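Local coordinates for protein glycosyltransferase (Streptomyces viridochromogenes, PDB 2IUY) that probably transfers a sugar from a nucleotide donor, as a retaining family GT4 enzyme of avilamycin A biosynthesis, and binds UDP, at residues A150-A155 with R224-L229; D163-M168 with S231-L236; E260-G265 with D309-A314. All blocks are in the same frame, centred on the assembly; numbering follows the deposited sequence.

Followed from the N terminus, the segments come in the order loop 150-155, strand 165-168, helix 222-231, strand 234-237, helix 256-263 and helix 308-319. Interaction 1 closes a loop of 68 intervening residues by bringing 150-155 onto helix 222-231. Interaction 2 pairs 163-168 with 231-236 across 62 residues, and because its segments alternate with those of interaction 1 the two cross. Interaction 3 lies in series with both, joining 260-265 to 309-314 across 43 intervening residues. Leu229 packs on Met168 between interactions 1 and 2, Glu260 binds Arg225 between interactions 1 and 3, and Val235 meets Ala261 between interactions 2 and 3, tying loop, sheet and helices together.

Interaction 1 (A150-A155 with R224-L229); sequences ARYRSA and RRLDLL
Arg153 and Asp227 form the salt bridge of this contact. NE of Arg153 donates to OD1 of Asp227 at 3.0 Å in a nearly straight bond (166° at the hydrogen). The acceptor lies close to the guanidinium plane, whereas the donor reaches OD1 from above the carboxylate plane, the two planes being turned 45° apart. A weak second bond runs from NH2 to the same oxygen, and NH2 also has a salt bridge to Glu223, so two acids of helix 222-231 share the arginine. The Arg153 chain bends at its second torsion (chi2 -73°), which brings the guanidinium over Leu226 and beside Asp227. A water links the backbones, accepting from Arg153 N at 3.1 Å and donating to Leu226 O at 2.8 Å.

Leu226 packs against both the arginine and the loop backbone. Its CD1 lies against one face of the Arg153 guanidinium, 3.5 Å from NH1, while CD2 touches Arg151 O at 3.4 Å and Tyr152 CD1 at 3.8 Å. At the edge of the tyrosine ring, CE1 meets NH1 of Arg225 at 4.0 Å, and Leu229 CD2 approaches more distantly. Arg225 forms a salt bridge with Glu260, to which Tyr152 OH probably also hydrogen-bonds. Arg225 and Glu260 are UDP-binding residues, so the contact includes part of the nucleotide site, although no UDP is bound in this model.

Arg151 reaches the other way, to Asp41 and Trp34 of helix 31-45. The loop is thus held between that helix and helix 222-231, whose Leu229 rests in turn on strand 165-168.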
ATOM      1  N   ALA A 150      -9.652 -11.503   4.545  1.00 12.01           N
ATOM      2  CA  ALA A 150     -10.169 -12.524   3.605  1.00 12.50           C
ATOM      3  C   ALA A 150      -9.303 -12.625   2.367  1.00 12.76           C
ATOM      4  O   ALA A 150      -9.291 -13.637   1.708  1.00 14.25           O
ATOM      5  CB  ALA A 150     -11.667 -12.252   3.199  1.00 12.53           C
ATOM      6  N   ARG A 151      -8.584 -11.569   2.028  1.00 13.37           N
ATOM      7  CA  ARG A 151      -7.730 -11.585   0.839  1.00 13.12           C
ATOM      8  C   ARG A 151      -6.372 -12.221   1.120  1.00 12.73           C
ATOM      9  O   ARG A 151      -5.585 -12.410   0.185  1.00 12.81           O
ATOM     10  CB  ARG A 151      -7.526 -10.169   0.275  1.00 13.12           C
ATOM     11  CG  ARG A 151      -8.746  -9.612  -0.464  1.00 14.90           C
ATOM     12  CD  ARG A 151      -8.404  -8.539  -1.511  1.00 15.48           C
ATOM     13  NE  ARG A 151      -9.641  -7.975  -2.082  1.00 19.73           N
ATOM     14  CZ  ARG A 151     -10.263  -8.355  -3.210  1.00 20.10           C
ATOM     15  NH1 ARG A 151      -9.791  -9.330  -3.976  1.00 20.29           N
ATOM     16  NH2 ARG A 151     -11.399  -7.749  -3.576  1.00 18.18           N
ATOM     17  N   TYR A 152      -6.086 -12.493   2.396  1.00 11.14           N
ATOM     18  CA  TYR A 152      -4.774 -12.997   2.814  1.00 12.23           C
ATOM     19  C   TYR A 152      -4.897 -14.357   3.480  1.00 12.97           C
ATOM     20  O   TYR A 152      -6.011 -14.802   3.845  1.00 11.12           O
ATOM     21  CB  TYR A 152      -4.010 -11.971   3.693  1.00 12.22           C
ATOM     22  CG  TYR A 152      -3.805 -10.694   2.887  1.00 12.18           C
ATOM     23  CD1 TYR A 152      -2.676 -10.517   2.061  1.00 13.48           C
ATOM     24  CD2 TYR A 152      -4.799  -9.713   2.868  1.00 11.62           C
ATOM     25  CE1 TYR A 152      -2.550  -9.364   1.267  1.00 13.22           C
ATOM     26  CE2 TYR A 152      -4.676  -8.584   2.082  1.00 13.86           C
ATOM     27  CZ  TYR A 152      -3.568  -8.415   1.302  1.00 13.38           C
ATOM     28  OH  TYR A 152      -3.528  -7.265   0.557  1.00 18.88           O
ATOM     29  N   ARG A 153      -3.749 -15.013   3.625  1.00 13.70           N
ATOM     30  CA  ARG A 153      -3.712 -16.288   4.301  1.00 13.88           C
ATOM     31  C   ARG A 153      -4.014 -16.094   5.785  1.00 13.35           C
ATOM     32  O   ARG A 153      -3.537 -15.142   6.437  1.00 14.01           O
ATOM     33  CB  ARG A 153      -2.372 -16.997   4.107  1.00 14.32           C
ATOM     34  CG  ARG A 153      -2.003 -17.337   2.693  1.00 14.97           C
ATOM     35  CD  ARG A 153      -2.807 -18.496   2.093  1.00 19.86           C
ATOM     36  NE  ARG A 153      -2.393 -18.703   0.702  1.00 17.15           N
ATOM     37  CZ  ARG A 153      -3.171 -18.531  -0.365  1.00 21.83           C
ATOM     38  NH1 ARG A 153      -4.458 -18.206  -0.231  1.00 22.19           N
ATOM     39  NH2 ARG A 153      -2.669 -18.746  -1.589  1.00 23.23           N
ATOM     40  N   SER A 154      -4.775 -17.041   6.300  1.00 12.01           N
ATOM     41  CA  SER A 154      -5.281 -17.016   7.630  1.00 11.45           C
ATOM     42  C   SER A 154      -4.526 -18.004   8.488  1.00 11.04           C
ATOM     43  O   SER A 154      -3.753 -18.831   7.985  1.00 12.34           O
ATOM     44  CB  SER A 154      -6.767 -17.379   7.588  1.00 11.97           C
ATOM     45  OG  SER A 154      -6.897 -18.760   7.300  1.00 10.19           O
ATOM     46  N   ALA A 155      -4.748 -17.943   9.795  1.00 11.53           N
ATOM     47  CA  ALA A 155      -4.161 -18.925  10.723  1.00 11.66           C
ATOM     48  C   ALA A 155      -4.590 -20.365  10.351  1.00 11.39           C
ATOM     49  O   ALA A 155      -3.769 -21.295  10.381  1.00 11.09           O
ATOM     50  CB  ALA A 155      -4.532 -18.592  12.158  1.00 10.92           C
ATOM     51  N   ARG A 224       1.054 -17.028  -5.421  1.00 18.21           N
ATOM     52  CA  ARG A 224       2.419 -17.131  -4.871  1.00 16.85           C
ATOM     53  C   ARG A 224       2.723 -15.962  -3.933  1.00 15.18           C
ATOM     54  O   ARG A 224       3.275 -16.134  -2.871  1.00 16.68           O
ATOM     55  CB  ARG A 224       3.517 -17.308  -5.959  1.00 17.72           C
ATOM     56  CG  ARG A 224       4.935 -17.220  -5.326  1.00 19.36           C
ATOM     57  CD  ARG A 224       6.022 -18.209  -5.732  1.00 23.40           C
ATOM     58  NE  ARG A 224       6.646 -17.707  -6.912  1.00 18.84           N
ATOM     59  CZ  ARG A 224       7.935 -17.569  -7.168  1.00 16.97           C
ATOM     60  NH1 ARG A 224       8.921 -17.965  -6.361  1.00 17.52           N
ATOM     61  NH2 ARG A 224       8.214 -17.051  -8.343  1.00 16.20           N
ATOM     62  N   ARG A 225       2.341 -14.773  -4.339  1.00 15.09           N
ATOM     63  CA  ARG A 225       2.448 -13.575  -3.536  1.00 14.93           C
ATOM     64  C   ARG A 225       1.945 -13.726  -2.074  1.00 15.10           C
ATOM     65  O   ARG A 225       2.615 -13.331  -1.105  1.00 12.61           O
ATOM     66  CB  ARG A 225       1.664 -12.498  -4.242  1.00 13.83           C
ATOM     67  CG  ARG A 225       1.981 -11.122  -3.769  1.00 15.85           C
ATOM     68  CD  ARG A 225       0.866 -10.152  -4.128  1.00 16.85           C
ATOM     69  NE  ARG A 225       1.230  -8.873  -3.560  1.00 20.81           N
ATOM     70  CZ  ARG A 225       0.537  -8.235  -2.621  1.00 20.29           C
ATOM     71  NH1 ARG A 225      -0.623  -8.707  -2.168  1.00 14.61           N
ATOM     72  NH2 ARG A 225       1.024  -7.099  -2.169  1.00 21.13           N
ATOM     73  N   LEU A 226       0.754 -14.318  -1.952  1.00 15.70           N
ATOM     74  CA  LEU A 226       0.100 -14.586  -0.688  1.00 14.65           C
ATOM     75  C   LEU A 226       0.822 -15.595   0.161  1.00 14.74           C
ATOM     76  O   LEU A 226       0.985 -15.384   1.360  1.00 13.36           O
ATOM     77  CB  LEU A 226      -1.289 -15.120  -0.967  1.00 14.98           C
ATOM     78  CG  LEU A 226      -2.299 -14.232  -1.651  1.00 15.25           C
ATOM     79  CD1 LEU A 226      -3.621 -15.017  -1.540  1.00 16.39           C
ATOM     80  CD2 LEU A 226      -2.374 -12.785  -1.015  1.00 13.32           C
ATOM     81  N   ASP A 227       1.242 -16.703  -0.459  1.00 14.81           N
ATOM     82  CA  ASP A 227       2.033 -17.708   0.246  1.00 16.10           C
ATOM     83  C   ASP A 227       3.369 -17.133   0.734  1.00 14.89           C
ATOM     84  O   ASP A 227       3.771 -17.398   1.865  1.00 16.03           O
ATOM     85  CB  ASP A 227       2.314 -18.917  -0.650  1.00 17.41           C
ATOM     86  CG  ASP A 227       1.052 -19.716  -0.989  1.00 22.04           C
ATOM     87  OD1 ASP A 227       0.217 -19.913  -0.080  1.00 28.09           O
ATOM     88  OD2 ASP A 227       0.917 -20.167  -2.159  1.00 25.94           O
ATOM     89  N   LEU A 228       4.053 -16.354  -0.106  1.00 13.93           N
ATOM     90  CA  LEU A 228       5.335 -15.723   0.294  1.00 13.75           C
ATOM     91  C   LEU A 228       5.152 -14.826   1.517  1.00 13.35           C
ATOM     92  O   LEU A 228       5.910 -14.887   2.485  1.00 13.24           O
ATOM     93  CB  LEU A 228       5.922 -14.930  -0.893  1.00 13.65           C
ATOM     94  CG  LEU A 228       6.554 -15.734  -2.042  1.00 12.84           C
ATOM     95  CD1 LEU A 228       6.990 -14.772  -3.173  1.00 12.24           C
ATOM     96  CD2 LEU A 228       7.741 -16.550  -1.548  1.00  9.75           C
ATOM     97  N   LEU A 229       4.105 -14.008   1.473  1.00 13.16           N
ATOM     98  CA  LEU A 229       3.765 -13.102   2.585  1.00 13.70           C
ATOM     99  C   LEU A 229       3.603 -13.832   3.918  1.00 13.05           C
ATOM    100  O   LEU A 229       4.126 -13.394   4.954  1.00 13.67           O
ATOM    101  CB  LEU A 229       2.479 -12.338   2.258  1.00 12.47           C
ATOM    102  CG  LEU A 229       2.428 -10.853   1.888  1.00 14.35           C
ATOM    103  CD1 LEU A 229       3.737 -10.049   1.947  1.00  8.20           C
ATOM    104  CD2 LEU A 229       1.580 -10.576   0.618  1.00 10.84           C
TER
HETATM  105  O   HOH W   1      -1.022 -13.953   2.582  1.00  7.68           O

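Interaction 2 (D163-M168 with S231-L236); sequences DFLLFM and SAHAVL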
ATOM      1  N   ASP A 163      12.433 -20.231   6.328  1.00 19.06           N
ATOM      2  CA  ASP A 163      13.533 -19.586   7.044  1.00 18.77           C
ATOM      3  C   ASP A 163      13.948 -18.318   6.372  1.00 17.05           C
ATOM      4  O   ASP A 163      14.756 -17.581   6.922  1.00 16.98           O
ATOM      5  CB  ASP A 163      14.724 -20.533   7.174  1.00 20.39           C
ATOM      6  CG  ASP A 163      14.567 -21.503   8.355  1.00 24.67           C
ATOM      7  OD1 ASP A 163      14.200 -21.032   9.473  1.00 30.18           O
ATOM      8  OD2 ASP A 163      14.818 -22.723   8.168  1.00 29.61           O
ATOM      9  N   PHE A 164      13.391 -18.063   5.185  1.00 15.65           N
ATOM     10  CA  PHE A 164      13.802 -16.914   4.358  1.00 14.50           C
ATOM     11  C   PHE A 164      13.201 -15.598   4.899  1.00 13.34           C
ATOM     12  O   PHE A 164      12.082 -15.609   5.437  1.00 12.02           O
ATOM     13  CB  PHE A 164      13.484 -17.154   2.873  1.00 14.69           C
ATOM     14  CG  PHE A 164      11.981 -17.133   2.521  1.00 17.51           C
ATOM     15  CD1 PHE A 164      11.301 -15.919   2.273  1.00 16.33           C
ATOM     16  CD2 PHE A 164      11.261 -18.327   2.420  1.00 20.54           C
ATOM     17  CE1 PHE A 164       9.952 -15.904   1.947  1.00 19.39           C
ATOM     18  CE2 PHE A 164       9.909 -18.313   2.115  1.00 19.40           C
ATOM     19  CZ  PHE A 164       9.247 -17.101   1.888  1.00 19.55           C
ATOM     20  N   LEU A 165      13.954 -14.494   4.775  1.00 12.11           N
ATOM     21  CA  LEU A 165      13.402 -13.118   4.959  1.00 10.87           C
ATOM     22  C   LEU A 165      12.824 -12.652   3.608  1.00 10.20           C
ATOM     23  O   LEU A 165      13.090 -13.289   2.588  1.00 10.65           O
ATOM     24  CB  LEU A 165      14.445 -12.153   5.496  1.00  9.06           C
ATOM     25  CG  LEU A 165      15.156 -12.582   6.804  1.00  9.52           C
ATOM     26  CD1 LEU A 165      16.153 -11.506   7.356  1.00  6.07           C
ATOM     27  CD2 LEU A 165      14.148 -12.985   7.880  1.00  8.37           C
ATOM     28  N   LEU A 166      11.986 -11.628   3.593  1.00  8.85           N
ATOM     29  CA  LEU A 166      11.255 -11.328   2.363  1.00  9.02           C
ATOM     30  C   LEU A 166      11.241  -9.844   2.103  1.00  8.62           C
ATOM     31  O   LEU A 166      10.865  -9.073   2.985  1.00  7.57           O
ATOM     32  CB  LEU A 166       9.809 -11.830   2.399  1.00  9.02           C
ATOM     33  CG  LEU A 166       8.929 -11.435   1.197  1.00  9.35           C
ATOM     34  CD1 LEU A 166       9.342 -12.151  -0.095  1.00  9.11           C
ATOM     35  CD2 LEU A 166       7.442 -11.748   1.491  1.00  9.06           C
ATOM     36  N   PHE A 167      11.656  -9.457   0.888  1.00  6.96           N
ATOM     37  CA  PHE A 167      11.513  -8.095   0.472  1.00  8.59           C
ATOM     38  C   PHE A 167      10.492  -8.104  -0.666  1.00  9.31           C
ATOM     39  O   PHE A 167      10.642  -8.855  -1.612  1.00  7.35           O
ATOM     40  CB  PHE A 167      12.871  -7.505   0.027  1.00  7.83           C
ATOM     41  CG  PHE A 167      12.757  -6.160  -0.604  1.00  9.47           C
ATOM     42  CD1 PHE A 167      13.004  -4.997   0.141  1.00 11.03           C
ATOM     43  CD2 PHE A 167      12.396  -6.037  -1.967  1.00 10.89           C
ATOM     44  CE1 PHE A 167      12.873  -3.711  -0.473  1.00  9.42           C
ATOM     45  CE2 PHE A 167      12.270  -4.775  -2.568  1.00 11.32           C
ATOM     46  CZ  PHE A 167      12.521  -3.612  -1.797  1.00  8.65           C
HETATM   47  N   MSE A 168       9.461  -7.271  -0.558  1.00 10.52           N
HETATM   48  CA  MSE A 168       8.406  -7.266  -1.543  1.00 14.07           C
HETATM   49  C   MSE A 168       8.067  -5.849  -1.977  1.00 13.95           C
HETATM   50  O   MSE A 168       7.410  -5.087  -1.238  1.00 15.13           O
HETATM   51  CB  MSE A 168       7.159  -8.026  -1.025  1.00 12.91           C
HETATM   52  CG  MSE A 168       6.083  -8.050  -2.087  1.00 17.41           C
HETATM   53 SE   MSE A 168       4.622  -9.168  -1.612  1.00 24.84          SE
HETATM   54  CE  MSE A 168       5.431 -10.876  -2.095  1.00 16.51           C
ATOM     55  N   SER A 231       4.528 -17.264   4.515  1.00 10.45           N
ATOM     56  CA  SER A 231       5.553 -18.253   4.808  1.00 11.18           C
ATOM     57  C   SER A 231       6.864 -17.576   5.254  1.00 11.26           C
ATOM     58  O   SER A 231       7.708 -18.196   5.926  1.00 10.85           O
ATOM     59  CB  SER A 231       5.767 -19.148   3.571  1.00 11.67           C
ATOM     60  OG  SER A 231       6.244 -18.409   2.460  1.00 14.66           O
ATOM     61  N   ALA A 232       7.035 -16.289   4.947  1.00 10.35           N
ATOM     62  CA  ALA A 232       8.322 -15.665   5.266  1.00 11.23           C
ATOM     63  C   ALA A 232       8.588 -15.649   6.763  1.00 11.30           C
ATOM     64  O   ALA A 232       7.688 -15.410   7.549  1.00 11.41           O
ATOM     65  CB  ALA A 232       8.409 -14.240   4.682  1.00 10.26           C
ATOM     66  N   HIS A 233       9.849 -15.804   7.163  1.00 11.69           N
ATOM     67  CA  HIS A 233      10.207 -15.563   8.558  1.00 11.43           C
ATOM     68  C   HIS A 233       9.891 -14.100   9.001  1.00 11.01           C
ATOM     69  O   HIS A 233       9.359 -13.840  10.093  1.00 10.06           O
ATOM     70  CB  HIS A 233      11.678 -15.966   8.789  1.00 12.97           C
ATOM     71  CG  HIS A 233      12.110 -15.866  10.219  1.00 17.50           C
ATOM     72  ND1 HIS A 233      12.101 -16.946  11.072  1.00 25.83           N
ATOM     73  CD2 HIS A 233      12.515 -14.808  10.962  1.00 23.27           C
ATOM     74  CE1 HIS A 233      12.488 -16.562  12.279  1.00 26.17           C
ATOM     75  NE2 HIS A 233      12.737 -15.267  12.244  1.00 24.61           N
ATOM     76  N   ALA A 234      10.219 -13.130   8.144  1.00  9.78           N
ATOM     77  CA  ALA A 234       9.923 -11.741   8.440  1.00  9.87           C
ATOM     78  C   ALA A 234       9.948 -11.021   7.128  1.00  9.38           C
ATOM     79  O   ALA A 234      10.545 -11.504   6.182  1.00  9.17           O
ATOM     80  CB  ALA A 234      10.964 -11.088   9.442  1.00  9.49           C
ATOM     81  N   VAL A 235       9.278  -9.870   7.090  1.00  9.40           N
ATOM     82  CA  VAL A 235       9.316  -8.988   5.921  1.00  8.73           C
ATOM     83  C   VAL A 235      10.184  -7.796   6.296  1.00  8.26           C
ATOM     84  O   VAL A 235      10.156  -7.344   7.425  1.00  9.09           O
ATOM     85  CB  VAL A 235       7.868  -8.566   5.492  1.00  9.16           C
ATOM     86  CG1 VAL A 235       7.882  -7.297   4.621  1.00  7.07           C
ATOM     87  CG2 VAL A 235       7.178  -9.754   4.757  1.00  8.87           C
ATOM     88  N   LEU A 236      10.960  -7.316   5.343  1.00  9.03           N
ATOM     89  CA  LEU A 236      11.881  -6.209   5.524  1.00  8.25           C
ATOM     90  C   LEU A 236      11.356  -5.048   4.674  1.00  8.79           C
ATOM     91  O   LEU A 236      11.260  -5.135   3.428  1.00  8.96           O
ATOM     92  CB  LEU A 236      13.289  -6.626   5.069  1.00  8.75           C
ATOM     93  CG  LEU A 236      13.908  -7.919   5.635  1.00  9.63           C
ATOM     94  CD1 LEU A 236      15.435  -8.038   5.219  1.00  8.37           C
ATOM     95  CD2 LEU A 236      13.773  -8.031   7.172  1.00  8.62           C
TER
HETATM   96  O   HOH W   2       9.375  -5.377   1.707  1.00  5.78           O
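The Phe164 ring has Ala232, just past helix 222-231, over one face: CA makes a CH-pi contact 4.1 Å from the ring centroid. CB of Ala232 lies 3.6 Å from CE1, and at the ring edge OG of Ser231 stands 3.3 Å from CZ, although that hydroxyl bonds to Asp227 O. A first torsion of 70° sets CG of Phe164 between its backbone N and carbonyl carbon and turns the ring toward the alanine. Leu236 O lies obliquely to the Phe167 ring, 3.7 Å from CD1. The His233 imidazole is met obliquely by CD2 of Leu165, and the two side chains run alongside each other.

A bond from His233 N to Phe164 O at 2.8 Å leads into the parallel strand pair, in which Leu166 bridges Val235. Leu236 N donates to Leu166 O at 2.9 Å with 163° at the hydrogen; the bond from Leu166 N to Ala234 O is weak. A water continues the ladder between Met168 N and Leu236 O.

On one face of the sheet Leu166 CD2 and Val235 CG2 lie side by side at 3.8 Å, with Ala232 CB against Leu166 CB. Leu165 and Ala234 line the other face, where helix 177-187 backs Leu165 and Leu236. Peptide hydrogen bonds thus fix the register, while apolar groups pack on both faces: the chemistry of a buried central strand pair in a Rossmann-like sheet.

Interaction 3 (E260-G265 with D309-A314); sequences EAAVSG and DEVRRA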
ATOM      1  N   GLU A 260       0.008  -5.979   4.947  1.00  6.96           N
ATOM      2  CA  GLU A 260      -0.068  -7.253   4.208  1.00  8.24           C
ATOM      3  C   GLU A 260       0.704  -8.374   4.881  1.00  7.84           C
ATOM      4  O   GLU A 260       0.166  -9.454   5.052  1.00  9.54           O
ATOM      5  CB  GLU A 260       0.385  -7.080   2.754  1.00  6.98           C
ATOM      6  CG  GLU A 260      -0.655  -6.229   2.036  1.00 11.60           C
ATOM      7  CD  GLU A 260      -0.491  -6.165   0.556  1.00 17.12           C
ATOM      8  OE1 GLU A 260       0.553  -5.674   0.111  1.00 19.37           O
ATOM      9  OE2 GLU A 260      -1.439  -6.598  -0.161  1.00 20.76           O
ATOM     10  N   ALA A 261       1.957  -8.114   5.243  1.00  5.99           N
ATOM     11  CA  ALA A 261       2.734  -9.097   5.975  1.00  6.36           C
ATOM     12  C   ALA A 261       2.027  -9.468   7.262  1.00  5.50           C
ATOM     13  O   ALA A 261       1.801 -10.624   7.524  1.00  5.78           O
ATOM     14  CB  ALA A 261       4.193  -8.564   6.229  1.00  4.85           C
ATOM     15  N   ALA A 262       1.651  -8.475   8.069  1.00  5.73           N
ATOM     16  CA  ALA A 262       1.186  -8.756   9.414  1.00  5.72           C
ATOM     17  C   ALA A 262      -0.159  -9.481   9.408  1.00  5.96           C
ATOM     18  O   ALA A 262      -0.364 -10.458  10.146  1.00  7.01           O
ATOM     19  CB  ALA A 262       1.115  -7.452  10.224  1.00  6.25           C
ATOM     20  N   VAL A 263      -1.076  -9.052   8.571  1.00  5.59           N
ATOM     21  CA  VAL A 263      -2.367  -9.769   8.483  1.00  5.86           C
ATOM     22  C   VAL A 263      -2.152 -11.197   7.932  1.00  6.63           C
ATOM     23  O   VAL A 263      -3.011 -12.063   8.106  1.00  5.88           O
ATOM     24  CB  VAL A 263      -3.347  -9.021   7.635  1.00  6.31           C
ATOM     25  CG1 VAL A 263      -3.125  -9.387   6.139  1.00  6.87           C
ATOM     26  CG2 VAL A 263      -4.768  -9.369   8.037  1.00  5.97           C
ATOM     27  N   SER A 264      -1.021 -11.438   7.259  1.00  6.64           N
ATOM     28  CA  SER A 264      -0.690 -12.809   6.818  1.00  7.90           C
ATOM     29  C   SER A 264       0.091 -13.552   7.906  1.00  8.56           C
ATOM     30  O   SER A 264       0.600 -14.642   7.651  1.00  8.46           O
ATOM     31  CB  SER A 264       0.135 -12.833   5.529  1.00  7.36           C
ATOM     32  OG  SER A 264      -0.476 -12.072   4.498  1.00  6.15           O
ATOM     33  N   GLY A 265       0.171 -12.961   9.103  1.00  8.53           N
ATOM     34  CA  GLY A 265       0.888 -13.570  10.235  1.00  9.23           C
ATOM     35  C   GLY A 265       2.399 -13.422  10.219  1.00  9.19           C
ATOM     36  O   GLY A 265       3.108 -14.301  10.704  1.00 10.88           O
ATOM     37  N   ASP A 309       0.143 -14.665  15.670  1.00 13.16           N
ATOM     38  CA  ASP A 309      -1.132 -14.314  16.273  1.00 14.03           C
ATOM     39  C   ASP A 309      -1.184 -12.843  16.662  1.00 12.71           C
ATOM     40  O   ASP A 309      -2.175 -12.177  16.446  1.00 11.68           O
ATOM     41  CB  ASP A 309      -1.439 -15.179  17.507  1.00 14.84           C
ATOM     42  CG  ASP A 309      -1.857 -16.589  17.152  1.00 19.47           C
ATOM     43  OD1 ASP A 309      -1.776 -16.961  15.962  1.00 26.94           O
ATOM     44  OD2 ASP A 309      -2.258 -17.350  18.086  1.00 26.81           O
ATOM     45  N   GLU A 310      -0.106 -12.375  17.271  1.00 11.78           N
ATOM     46  CA  GLU A 310       0.075 -11.011  17.675  1.00 12.08           C
ATOM     47  C   GLU A 310       0.040 -10.012  16.510  1.00 11.14           C
ATOM     48  O   GLU A 310      -0.598  -8.947  16.597  1.00 10.33           O
ATOM     49  CB  GLU A 310       1.451 -10.934  18.378  1.00 12.07           C
ATOM     50  CG  GLU A 310       1.805  -9.567  18.867  1.00 15.50           C
ATOM     51  CD  GLU A 310       2.823  -9.515  20.035  1.00 16.62           C
ATOM     52  OE1 GLU A 310       3.407 -10.563  20.467  1.00 19.48           O
ATOM     53  OE2 GLU A 310       3.027  -8.362  20.509  1.00 24.10           O
ATOM     54  N   VAL A 311       0.787 -10.303  15.439  1.00 10.01           N
ATOM     55  CA  VAL A 311       0.819  -9.369  14.293  1.00  8.92           C
ATOM     56  C   VAL A 311      -0.486  -9.369  13.508  1.00  8.28           C
ATOM     57  O   VAL A 311      -0.909  -8.327  13.005  1.00  9.55           O
ATOM     58  CB  VAL A 311       2.070  -9.554  13.379  1.00  7.86           C
ATOM     59  CG1 VAL A 311       3.349  -9.365  14.168  1.00  8.00           C
ATOM     60  CG2 VAL A 311       2.090 -10.884  12.685  1.00  7.07           C
ATOM     61  N   ARG A 312      -1.142 -10.517  13.398  1.00  8.49           N
ATOM     62  CA  ARG A 312      -2.441 -10.562  12.743  1.00  9.31           C
ATOM     63  C   ARG A 312      -3.512  -9.768  13.512  1.00  9.13           C
ATOM     64  O   ARG A 312      -4.344  -9.079  12.909  1.00  8.81           O
ATOM     65  CB  ARG A 312      -2.889 -11.999  12.480  1.00  9.64           C
ATOM     66  CG  ARG A 312      -4.244 -12.122  11.734  1.00 12.62           C
ATOM     67  CD  ARG A 312      -4.178 -13.269  10.647  1.00 18.14           C
ATOM     68  NE  ARG A 312      -3.377 -14.362  11.159  1.00 20.19           N
ATOM     69  CZ  ARG A 312      -2.737 -15.265  10.439  1.00 19.11           C
ATOM     70  NH1 ARG A 312      -2.754 -15.240   9.131  1.00 18.34           N
ATOM     71  NH2 ARG A 312      -2.030 -16.183  11.072  1.00 23.14           N
ATOM     72  N   ARG A 313      -3.803  -9.800  14.637  1.00  8.81           N
ATOM     73  CA  ARG A 313      -4.510  -9.154  15.720  1.00  9.47           C
ATOM     74  C   ARG A 313      -4.315  -7.643  15.640  1.00  8.86           C
ATOM     75  O   ARG A 313      -5.244  -6.931  15.710  1.00  9.17           O
ATOM     76  CB  ARG A 313      -4.059  -9.642  17.119  1.00  9.50           C
ATOM     77  CG  ARG A 313      -4.874  -9.007  18.312  1.00  9.37           C
ATOM     78  CD  ARG A 313      -4.586  -9.430  19.765  1.00 10.49           C
ATOM     79  NE  ARG A 313      -5.464  -8.655  20.567  1.00 21.15           N
ATOM     80  CZ  ARG A 313      -6.708  -8.821  20.936  1.00 24.77           C
ATOM     81  NH1 ARG A 313      -7.572  -9.694  20.493  1.00 33.12           N
ATOM     82  NH2 ARG A 313      -7.124  -7.906  21.735  1.00 21.67           N
ATOM     83  N   ALA A 314      -2.957  -7.282  15.826  1.00  8.40           N
ATOM     84  CA  ALA A 314      -2.599  -5.886  15.604  1.00  8.22           C
ATOM     85  C   ALA A 314      -3.032  -5.353  14.238  1.00  8.00           C
ATOM     86  O   ALA A 314      -3.551  -4.234  14.165  1.00  6.90           O
ATOM     87  CB  ALA A 314      -1.069  -5.637  15.804  1.00  7.77           C
TER
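Arg312 folds its side chain over the end of helix 256-263. Its first torsion places CG opposite the backbone N, and bends at chi2 (139°) and chi3 (37°) then curl the chain back along the last turn rather than letting it extend. This brings NH1 to Val263 O, to which it gives a weak, bent hydrogen bond of 3.3 Å. One face of the guanidinium covers the backbone N of Gly265, which is offset toward the rim of the group and stands 3.7 Å from NH1; Val263 O and Ser264 C lie obliquely to the group. Arginine and peptide groups thus pack against each other, and the positive charge sits at the carbonyl-rich end of the helix, where it would be expected to meet a favourable dipole.

Val311 supplies the apolar side. Its CG1 lies opposite the carbonyl carbon, which leaves CG2 to reach Gly265 C at 3.6 Å, while its CB faces Ala262 CB at 3.9 Å. Between the backbones, Arg312 CA comes 3.3 Å from Ala262 O in a CA-H...O contact. Inside the helix end, Ser264 OG turns back to donate to Glu260 O at 2.8 Å.

Gly265, with positive phi, is the C-prime residue of a Schellman motif: its N bonds to Ala262 O and Thr266 N to Ala261 O. This ends a helix that carries Glu260 of the UDP site, and helix 308-319 covers that end, as part of the C-terminal Rossmann-like domain of a GT-B fold.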